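Predicted ATPase of the ABC class (Vibrio vulnificus, PDB 5D6A) binds an ATP analogue, AMP-PNP, and is predicted to hydrolyse ATP as an ATPase of the ABC class, its cellular role being unsettled. Local coordinates at residues A[38-43]-A[64-69]; A[99-104]-A[181-186]; A[312-317]-A[460-465]. All coordinates share one frame; numbering follows the deposited sequence.

Interaction 1: A[38-43]-A[64-69]; sequences QNYRAY and SDPYAS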
loop_
_atom_site.group_PDB
_atom_site.type_symbol
_atom_site.label_atom_id
_atom_site.label_comp_id
_atom_site.label_asym_id
_atom_site.label_seq_id
_atom_site.Cartn_x
_atom_site.Cartn_y
_atom_site.Cartn_z
ATOM N N GLN A 38 42.466 2.124 8.647
ATOM C CA GLN A 38 42.050 1.513 9.907
ATOM C C GLN A 38 40.621 0.985 9.781
ATOM O O GLN A 38 39.941 1.247 8.789
ATOM C CB GLN A 38 42.160 2.507 11.060
ATOM C CG GLN A 38 43.585 2.955 11.338
ATOM C CD GLN A 38 43.698 3.827 12.573
ATOM O OE1 GLN A 38 42.701 4.130 13.231
ATOM N NE2 GLN A 38 44.919 4.231 12.900
ATOM N N ASN A 39 40.175 0.240 10.788
ATOM C CA ASN A 39 38.832 -0.337 10.785
ATOM C C ASN A 39 37.774 0.768 10.710
ATOM O O ASN A 39 37.955 1.846 11.277
ATOM C CB ASN A 39 38.629 -1.199 12.037
ATOM C CG ASN A 39 37.377 -2.055 11.969
ATOM O OD1 ASN A 39 36.840 -2.313 10.890
ATOM N ND2 ASN A 39 36.921 -2.524 13.123
ATOM N N TYR A 40 36.671 0.492 10.015
ATOM C CA TYR A 40 35.590 1.476 9.836
ATOM C C TYR A 40 35.071 2.009 11.171
ATOM O O TYR A 40 34.534 3.115 11.246
ATOM C CB TYR A 40 34.433 0.861 9.043
ATOM C CG TYR A 40 33.462 1.877 8.485
ATOM C CD1 TYR A 40 33.730 2.526 7.284
ATOM C CD2 TYR A 40 32.275 2.181 9.143
ATOM C CE1 TYR A 40 32.851 3.454 6.758
ATOM C CE2 TYR A 40 31.387 3.108 8.620
ATOM C CZ TYR A 40 31.683 3.741 7.427
ATOM O OH TYR A 40 30.815 4.663 6.889
ATOM N N ARG A 41 35.232 1.206 12.216
ATOM C CA ARG A 41 34.813 1.582 13.559
ATOM C C ARG A 41 35.511 2.868 14.008
ATOM O O ARG A 41 34.950 3.653 14.774
ATOM C CB ARG A 41 35.153 0.450 14.536
ATOM C CG ARG A 41 34.614 0.642 15.942
ATOM C CD ARG A 41 35.104 -0.453 16.874
ATOM N NE ARG A 41 34.492 -0.342 18.196
ATOM C CZ ARG A 41 34.879 0.511 19.145
ATOM N NH1 ARG A 41 35.878 1.364 18.928
ATOM N NH2 ARG A 41 34.247 0.525 20.314
ATOM N N ALA A 42 36.732 3.078 13.515
ATOM C CA ALA A 42 37.536 4.249 13.878
ATOM C C ALA A 42 36.872 5.607 13.600
ATOM O O ALA A 42 37.247 6.606 14.216
ATOM C CB ALA A 42 38.898 4.181 13.199
ATOM N N TYR A 43 35.905 5.658 12.682
ATOM C CA TYR A 43 35.211 6.926 12.400
ATOM C C TYR A 43 34.564 7.538 13.649
ATOM O O TYR A 43 34.329 8.744 13.696
ATOM C CB TYR A 43 34.149 6.778 11.302
ATOM C CG TYR A 43 34.660 6.882 9.876
ATOM C CD1 TYR A 43 35.147 8.090 9.385
ATOM C CD2 TYR A 43 34.585 5.804 8.999
ATOM C CE1 TYR A 43 35.591 8.208 8.080
ATOM C CE2 TYR A 43 35.023 5.915 7.689
ATOM C CZ TYR A 43 35.526 7.119 7.235
ATOM O OH TYR A 43 35.961 7.238 5.936
ATOM N N SER A 64 27.668 2.824 11.454
ATOM C CA SER A 64 28.535 1.701 11.806
ATOM C C SER A 64 28.865 0.829 10.596
ATOM O O SER A 64 29.606 -0.145 10.714
ATOM C CB SER A 64 27.859 0.838 12.873
ATOM O OG SER A 64 26.645 0.288 12.388
ATOM N N ASP A 65 28.326 1.190 9.435
ATOM C CA ASP A 65 28.523 0.402 8.228
ATOM C C ASP A 65 28.321 1.272 6.985
ATOM O O ASP A 65 27.338 2.008 6.906
ATOM C CB ASP A 65 27.505 -0.749 8.231
ATOM C CG ASP A 65 27.587 -1.628 6.992
ATOM O OD1 ASP A 65 28.704 -1.863 6.484
ATOM O OD2 ASP A 65 26.522 -2.109 6.542
ATOM N N PRO A 66 29.257 1.205 6.014
ATOM C CA PRO A 66 29.092 1.974 4.780
ATOM C C PRO A 66 27.732 1.745 4.118
ATOM O O PRO A 66 27.179 2.664 3.511
ATOM C CB PRO A 66 30.203 1.431 3.881
ATOM C CG PRO A 66 31.266 0.984 4.817
ATOM C CD PRO A 66 30.594 0.587 6.103
ATOM N N TYR A 67 27.207 0.527 4.247
ATOM C CA TYR A 67 25.913 0.169 3.656
ATOM C C TYR A 67 24.711 0.417 4.582
ATOM O O TYR A 67 23.601 -0.026 4.285
ATOM C CB TYR A 67 25.924 -1.292 3.185
ATOM C CG TYR A 67 26.929 -1.569 2.084
ATOM C CD1 TYR A 67 26.642 -1.248 0.758
ATOM C CD2 TYR A 67 28.157 -2.160 2.366
ATOM C CE1 TYR A 67 27.554 -1.501 -0.254
ATOM C CE2 TYR A 67 29.076 -2.419 1.359
ATOM C CZ TYR A 67 28.770 -2.087 0.053
ATOM O OH TYR A 67 29.677 -2.340 -0.949
ATOM N N ALA A 68 24.927 1.120 5.693
ATOM C CA ALA A 68 23.839 1.453 6.613
ATOM C C ALA A 68 23.470 2.913 6.378
ATOM O O ALA A 68 24.103 3.583 5.563
ATOM C CB ALA A 68 24.267 1.234 8.054
ATOM N N SER A 69 22.452 3.408 7.079
ATOM C CA SER A 69 22.036 4.804 6.924
ATOM C C SER A 69 23.233 5.729 7.120
ATOM O O SER A 69 23.998 5.568 8.071
ATOM C CB SER A 69 20.926 5.158 7.910
ATOM O OG SER A 69 19.761 4.393 7.657
#
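Tyr40 lays one face of its ring on the pyrrolidine ring of Pro66, and this aromatic-proline pair is the heart of the contact. It is a CH-pi interaction: Pro66 CD stands over the middle of the ring, 3.5 Å from the centroid of Tyr40 and 8° off the ring normal. Pro66 CG sits beside it, 3.5 Å from Tyr40 CE1, so the two methylenes share the same face. The opposite face of Tyr40 carries Tyr43 from its own segment, whose ring meets it with an edge; Tyr43 CD2 lies toward the rim. Tyr40 is thus clamped between a proline and a second tyrosine. With CG anti to the backbone N (chi1 -164°), the ring points across to the other loop while its back rests on Tyr43.

The backbone of 64-69 adds looser van der Waals contact, approaching the ring obliquely: Asp65 N lies 3.7 Å from Tyr40 CE2 and Ser64 O 3.9 Å from Tyr40 CD2.

The polar ends find partners outside the two segments: the Tyr40 hydroxyl is hydrogen-bonded to Leu146 O and the Tyr43 hydroxyl to Pro147 O, while Asp65 makes a salt bridge with Arg151.

Pro66 is the second residue of a type I beta turn, closed by Ala68 N to Asp65 O at 2.8 Å. The turn belongs to the loop linking antiparallel strands 56-61 and 71-78 of the N-terminal region, and the 3-10 segment packs against that loop.

Interaction 2: A[99-104]-A[181-186]; sequences RDFIAR and KEALLT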
loop_
_atom_site.group_PDB
_atom_site.type_symbol
_atom_site.label_atom_id
_atom_site.label_comp_id
_atom_site.label_asym_id
_atom_site.label_seq_id
_atom_site.Cartn_x
_atom_site.Cartn_y
_atom_site.Cartn_z
ATOM N N ARG A 99 13.983 28.903 3.306
ATOM C CA ARG A 99 14.578 27.692 3.880
ATOM C C ARG A 99 14.504 26.529 2.889
ATOM O O ARG A 99 15.431 25.720 2.792
ATOM C CB ARG A 99 13.854 27.314 5.170
ATOM C CG ARG A 99 14.046 28.294 6.316
ATOM C CD ARG A 99 12.948 28.119 7.353
ATOM N NE ARG A 99 12.852 26.737 7.815
ATOM C CZ ARG A 99 11.829 26.237 8.503
ATOM N NH1 ARG A 99 10.779 26.995 8.806
ATOM N NH2 ARG A 99 11.847 24.963 8.873
ATOM N N ASP A 100 13.388 26.449 2.166
ATOM C CA ASP A 100 13.187 25.407 1.168
ATOM C C ASP A 100 14.142 25.614 -0.000
ATOM O O ASP A 100 14.787 24.676 -0.462
ATOM C CB ASP A 100 11.749 25.436 0.649
ATOM C CG ASP A 100 11.477 24.357 -0.383
ATOM O OD1 ASP A 100 11.614 23.162 -0.051
ATOM O OD2 ASP A 100 11.093 24.705 -1.520
ATOM N N PHE A 101 14.225 26.855 -0.471
ATOM C CA PHE A 101 15.085 27.201 -1.596
ATOM C C PHE A 101 16.552 26.909 -1.274
ATOM O O PHE A 101 17.292 26.419 -2.126
ATOM C CB PHE A 101 14.899 28.675 -1.972
ATOM C CG PHE A 101 15.630 29.082 -3.224
ATOM C CD1 PHE A 101 15.023 28.965 -4.467
ATOM C CD2 PHE A 101 16.921 29.583 -3.161
ATOM C CE1 PHE A 101 15.689 29.339 -5.619
ATOM C CE2 PHE A 101 17.592 29.956 -4.308
ATOM C CZ PHE A 101 16.977 29.834 -5.539
ATOM N N ILE A 102 16.961 27.209 -0.043
ATOM C CA ILE A 102 18.337 26.961 0.405
ATOM C C ILE A 102 18.667 25.462 0.404
ATOM O O ILE A 102 19.773 25.066 0.040
ATOM C CB ILE A 102 18.588 27.578 1.798
ATOM C CG1 ILE A 102 18.657 29.104 1.678
ATOM C CG2 ILE A 102 19.891 27.068 2.396
ATOM C CD1 ILE A 102 18.698 29.828 3.006
ATOM N N ALA A 103 17.702 24.638 0.806
ATOM C CA ALA A 103 17.885 23.187 0.822
ATOM C C ALA A 103 18.059 22.650 -0.599
ATOM O O ALA A 103 18.908 21.793 -0.846
ATOM C CB ALA A 103 16.702 22.512 1.493
ATOM N N ARG A 104 17.252 23.164 -1.526
ATOM C CA ARG A 104 17.312 22.745 -2.927
ATOM C C ARG A 104 18.593 23.229 -3.594
ATOM O O ARG A 104 19.143 22.543 -4.449
ATOM C CB ARG A 104 16.098 23.257 -3.698
ATOM C CG ARG A 104 14.769 22.757 -3.161
ATOM C CD ARG A 104 13.608 23.327 -3.954
ATOM N NE ARG A 104 12.327 23.026 -3.319
ATOM C CZ ARG A 104 11.638 21.899 -3.488
ATOM N NH1 ARG A 104 12.088 20.933 -4.282
ATOM N NH2 ARG A 104 10.484 21.739 -2.853
ATOM N N LYS A 181 19.301 35.036 -6.815
ATOM C CA LYS A 181 18.301 35.904 -6.175
ATOM C C LYS A 181 16.978 36.029 -6.921
ATOM O O LYS A 181 15.911 35.957 -6.311
ATOM C CB LYS A 181 18.848 37.311 -5.925
ATOM C CG LYS A 181 19.920 37.393 -4.854
ATOM C CD LYS A 181 20.056 38.818 -4.331
ATOM C CE LYS A 181 18.847 39.225 -3.489
ATOM N NZ LYS A 181 18.933 40.626 -2.993
ATOM N N GLU A 182 17.044 36.234 -8.232
ATOM C CA GLU A 182 15.830 36.376 -9.027
ATOM C C GLU A 182 14.962 35.127 -8.867
ATOM O O GLU A 182 13.733 35.208 -8.911
ATOM C CB GLU A 182 16.170 36.645 -10.497
ATOM C CG GLU A 182 14.961 36.972 -11.364
ATOM C CD GLU A 182 15.335 37.379 -12.780
ATOM O OE1 GLU A 182 16.545 37.475 -13.084
ATOM O OE2 GLU A 182 14.416 37.611 -13.591
ATOM N N ALA A 183 15.610 33.980 -8.667
ATOM C CA ALA A 183 14.903 32.715 -8.456
ATOM C C ALA A 183 14.507 32.562 -6.983
ATOM O O ALA A 183 13.481 31.958 -6.674
ATOM C CB ALA A 183 15.762 31.541 -8.901
ATOM N N LEU A 184 15.332 33.101 -6.086
ATOM C CA LEU A 184 15.055 33.043 -4.647
ATOM C C LEU A 184 13.803 33.838 -4.291
ATOM O O LEU A 184 12.885 33.315 -3.655
ATOM C CB LEU A 184 16.249 33.580 -3.850
ATOM C CG LEU A 184 16.080 33.743 -2.333
ATOM C CD1 LEU A 184 15.613 32.458 -1.667
ATOM C CD2 LEU A 184 17.384 34.220 -1.713
ATOM N N LEU A 185 13.776 35.103 -4.702
ATOM C CA LEU A 185 12.638 35.972 -4.429
ATOM C C LEU A 185 11.360 35.342 -4.970
ATOM O O LEU A 185 10.377 35.205 -4.248
ATOM C CB LEU A 185 12.858 37.356 -5.048
ATOM C CG LEU A 185 14.073 38.138 -4.532
ATOM C CD1 LEU A 185 14.273 39.414 -5.334
ATOM C CD2 LEU A 185 13.935 38.453 -3.051
ATOM N N THR A 186 11.390 34.937 -6.234
ATOM C CA THR A 186 10.234 34.306 -6.867
ATOM C C THR A 186 9.743 33.102 -6.063
ATOM O O THR A 186 8.541 32.910 -5.884
ATOM C CB THR A 186 10.571 33.830 -8.295
ATOM O OG1 THR A 186 11.019 34.941 -9.080
ATOM C CG2 THR A 186 9.350 33.193 -8.962
#
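Phe101 carries this contact, its ring lying flat over the backbone of Leu184. Leu184 CA is centred above the face, 3.8 Å from the Phe101 centroid and 9° off the normal, which makes a CH-pi contact with the helix itself. The side chain of Leu184 extends the cover: its CD1 methyl comes to 3.5 Å from Phe101 CD2. Toward the other end of the ring, Ala183 adds its CB, 4.0 Å from Phe101 CE1, and its carbonyl O approaches CE1 obliquely.

What aims the ring is the torsion at chi1 (-173°): CG is anti to the backbone N, and the ring points across to helix 181-199. His187, one turn on from Ala183, meets the Phe101 ring edge-to-face. Its NE2 also hydrogen-bonds Asp100 OD2, an oxygen that Arg104 NE grips at 2.8 Å in a salt bridge with a nearly straight N-H line (170°). Asp100 therefore ties a residue of each helix together.

Helix 92-109, in the N-terminal region, packs here against the start of helix 181-199. Its Ile102 and Ala103 lean on strand 131-133, while Leu185 of the other helix turns to Trp86.

Interaction 3: A[312-317]-A[460-465]; sequences HHLNLS and PPRALH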
loop_
_atom_site.group_PDB
_atom_site.type_symbol
_atom_site.label_atom_id
_atom_site.label_comp_id
_atom_site.label_asym_id
_atom_site.label_seq_id
_atom_site.Cartn_x
_atom_site.Cartn_y
_atom_site.Cartn_z
ATOM N N HIS A 312 -10.157 2.514 18.645
ATOM C CA HIS A 312 -10.108 2.513 20.110
ATOM C C HIS A 312 -11.194 3.319 20.832
ATOM O O HIS A 312 -11.283 4.535 20.684
ATOM C CB HIS A 312 -8.745 3.018 20.579
ATOM C CG HIS A 312 -7.593 2.189 20.101
ATOM N ND1 HIS A 312 -7.293 0.954 20.635
ATOM C CD2 HIS A 312 -6.644 2.437 19.169
ATOM C CE1 HIS A 312 -6.219 0.470 20.040
ATOM N NE2 HIS A 312 -5.803 1.351 19.146
ATOM N N HIS A 313 -11.999 2.612 21.622
ATOM C CA HIS A 313 -13.044 3.205 22.453
ATOM C C HIS A 313 -13.658 4.482 21.882
ATOM O O HIS A 313 -13.742 5.507 22.563
ATOM C CB HIS A 313 -12.462 3.466 23.842
ATOM C CG HIS A 313 -11.917 2.234 24.491
ATOM N ND1 HIS A 313 -12.694 1.385 25.247
ATOM C CD2 HIS A 313 -10.677 1.689 24.466
ATOM C CE1 HIS A 313 -11.954 0.378 25.676
ATOM N NE2 HIS A 313 -10.727 0.538 25.214
ATOM N N LEU A 314 -14.105 4.391 20.634
ATOM C CA LEU A 314 -14.694 5.514 19.922
ATOM C C LEU A 314 -16.214 5.408 19.933
ATOM O O LEU A 314 -16.762 4.310 19.814
ATOM C CB LEU A 314 -14.183 5.509 18.483
ATOM C CG LEU A 314 -14.529 6.681 17.570
ATOM C CD1 LEU A 314 -13.946 7.979 18.114
ATOM C CD2 LEU A 314 -13.998 6.409 16.171
ATOM N N ASN A 315 -16.886 6.549 20.078
ATOM C CA ASN A 315 -18.349 6.603 20.102
ATOM C C ASN A 315 -18.883 6.811 18.691
ATOM O O ASN A 315 -18.663 7.860 18.090
ATOM C CB ASN A 315 -18.820 7.736 21.025
ATOM C CG ASN A 315 -20.336 7.772 21.205
ATOM O OD1 ASN A 315 -21.089 7.191 20.426
ATOM N ND2 ASN A 315 -20.785 8.464 22.242
ATOM N N LEU A 316 -19.592 5.811 18.172
ATOM C CA LEU A 316 -20.145 5.879 16.825
ATOM C C LEU A 316 -21.675 5.935 16.828
ATOM O O LEU A 316 -22.316 5.617 15.824
ATOM C CB LEU A 316 -19.669 4.671 16.019
ATOM C CG LEU A 316 -18.151 4.473 15.983
ATOM C CD1 LEU A 316 -17.782 3.234 15.177
ATOM C CD2 LEU A 316 -17.459 5.701 15.414
ATOM N N SER A 317 -22.254 6.358 17.949
ATOM C CA SER A 317 -23.711 6.439 18.090
ATOM C C SER A 317 -24.381 7.240 16.979
ATOM O O SER A 317 -25.491 6.919 16.572
ATOM C CB SER A 317 -24.082 7.053 19.443
ATOM O OG SER A 317 -23.585 6.266 20.509
ATOM N N PRO A 460 -17.297 14.513 24.229
ATOM C CA PRO A 460 -15.999 14.962 24.721
ATOM C C PRO A 460 -14.911 14.086 24.102
ATOM O O PRO A 460 -15.144 12.894 23.894
ATOM C CB PRO A 460 -16.088 14.733 26.234
ATOM C CG PRO A 460 -17.150 13.705 26.412
ATOM C CD PRO A 460 -18.131 13.944 25.304
ATOM N N PRO A 461 -13.730 14.659 23.809
ATOM C CA PRO A 461 -12.694 13.831 23.193
ATOM C C PRO A 461 -12.233 12.705 24.105
ATOM O O PRO A 461 -12.301 12.833 25.329
ATOM C CB PRO A 461 -11.539 14.820 22.941
ATOM C CG PRO A 461 -12.091 16.186 23.195
ATOM C CD PRO A 461 -13.238 16.008 24.136
ATOM N N ARG A 462 -11.783 11.605 23.510
ATOM C CA ARG A 462 -11.278 10.476 24.279
ATOM C C ARG A 462 -9.965 10.879 24.921
ATOM O O ARG A 462 -9.151 11.564 24.301
ATOM C CB ARG A 462 -11.001 9.279 23.372
ATOM C CG ARG A 462 -12.203 8.710 22.638
ATOM C CD ARG A 462 -11.729 7.785 21.524
ATOM N NE ARG A 462 -10.966 8.528 20.517
ATOM C CZ ARG A 462 -10.271 7.979 19.523
ATOM N NH1 ARG A 462 -10.208 6.659 19.380
ATOM N NH2 ARG A 462 -9.617 8.759 18.672
ATOM N N ALA A 463 -9.753 10.453 26.157
ATOM C CA ALA A 463 -8.505 10.746 26.835
ATOM C C ALA A 463 -7.445 9.756 26.349
ATOM O O ALA A 463 -7.757 8.601 26.064
ATOM C CB ALA A 463 -8.682 10.647 28.341
ATOM N N LEU A 464 -6.201 10.213 26.242
ATOM C CA LEU A 464 -5.096 9.361 25.806
ATOM C C LEU A 464 -4.201 9.019 26.992
ATOM O O LEU A 464 -3.912 9.881 27.819
ATOM C CB LEU A 464 -4.263 10.074 24.739
ATOM C CG LEU A 464 -3.015 9.347 24.218
ATOM C CD1 LEU A 464 -3.377 8.032 23.544
ATOM C CD2 LEU A 464 -2.248 10.241 23.257
ATOM N N HIS A 465 -3.762 7.764 27.071
ATOM C CA HIS A 465 -2.869 7.336 28.145
ATOM C C HIS A 465 -1.441 7.629 27.682
ATOM O O HIS A 465 -0.730 6.730 27.228
ATOM C CB HIS A 465 -3.022 5.840 28.434
ATOM C CG HIS A 465 -2.433 5.414 29.744
ATOM N ND1 HIS A 465 -3.057 4.522 30.589
ATOM C CD2 HIS A 465 -1.310 5.812 30.385
ATOM C CE1 HIS A 465 -2.321 4.353 31.672
ATOM N NE2 HIS A 465 -1.258 5.130 31.576
HETATM O O HOH W 1 -9.076 4.572 17.242
#
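Arg462 leaves its backbone with CG anti to the carbonyl carbon (chi1 -62°), and a bend at chi3 (-64°) swings the guanidinium in beside the peptide of His312. There NH1 of Arg462 donates to His312 O at 2.7 Å. The carbonyl is met in its plane, on a lone pair, and the oxygen lies almost exactly in the guanidinium plane, so the bond uses an in-plane N-H. A water bridges the same pair of residues, accepting from His312 N at 2.7 Å and from Arg462 NH1 at 3.2 Å. Both polar backbone atoms of His312 are thereby linked to this one arginine nitrogen.

Leu314 gives the charge an apolar cover: its CD1 lies over one guanidinium face, toward its rim and 3.9 Å from Arg462 NE. The Arg462 CD methylene runs beside His313 O. NH2 of Arg462 forms a salt bridge to Glu352 and a hydrogen bond to Asn564, and Phe571 adds a cation-pi contact. Several partners thus fix the rotation of the buried guanidinium, and Glu352 probably offsets its charge.

The chain turns a corner at His313, where His313 and Leu314 both face Phe332 in a G1 beta bulge. Segment 460-465 runs into strand 463-465, the middle strand of a small antiparallel sheet with 525-526 and 571-572. Through His312 and Glu352 on one hand and Asn564 and Phe571 on the other, Arg462 links the loop after strand 311-312 and helix 339-352 to the C-terminal end of the chain.

Farther along, Asn315 OD1 takes two donors. Ser317 N reaches it at 2.9 Å to close an Asx turn, and Ser317 OG donates to it at 2.7 Å. The polar ends of the histidines are held from outside, His312 NE2 by Met566 O and His313 ND1 by Asp331.

The three contacts follow one another along the chain and do not touch. Interaction 1 joins loops next to the antiparallel sheet of the N-terminal region. Interaction 2, its centre about 35 Å away, packs helix 92-109 of that region on the start of helix 181-199, which by sequence belongs with the P-loop part. Interaction 3 lies about 44 Å from interaction 2 and 47 Å from interaction 1, centre to centre, across the chain's centre from interaction 2. It joins the loop after strand 311-312 to the residue leading into strand 463-465. Its His312 side chain is about 13 Å from a bound AMP-PNP, too far for contact, so all three hold separate parts of the fold together.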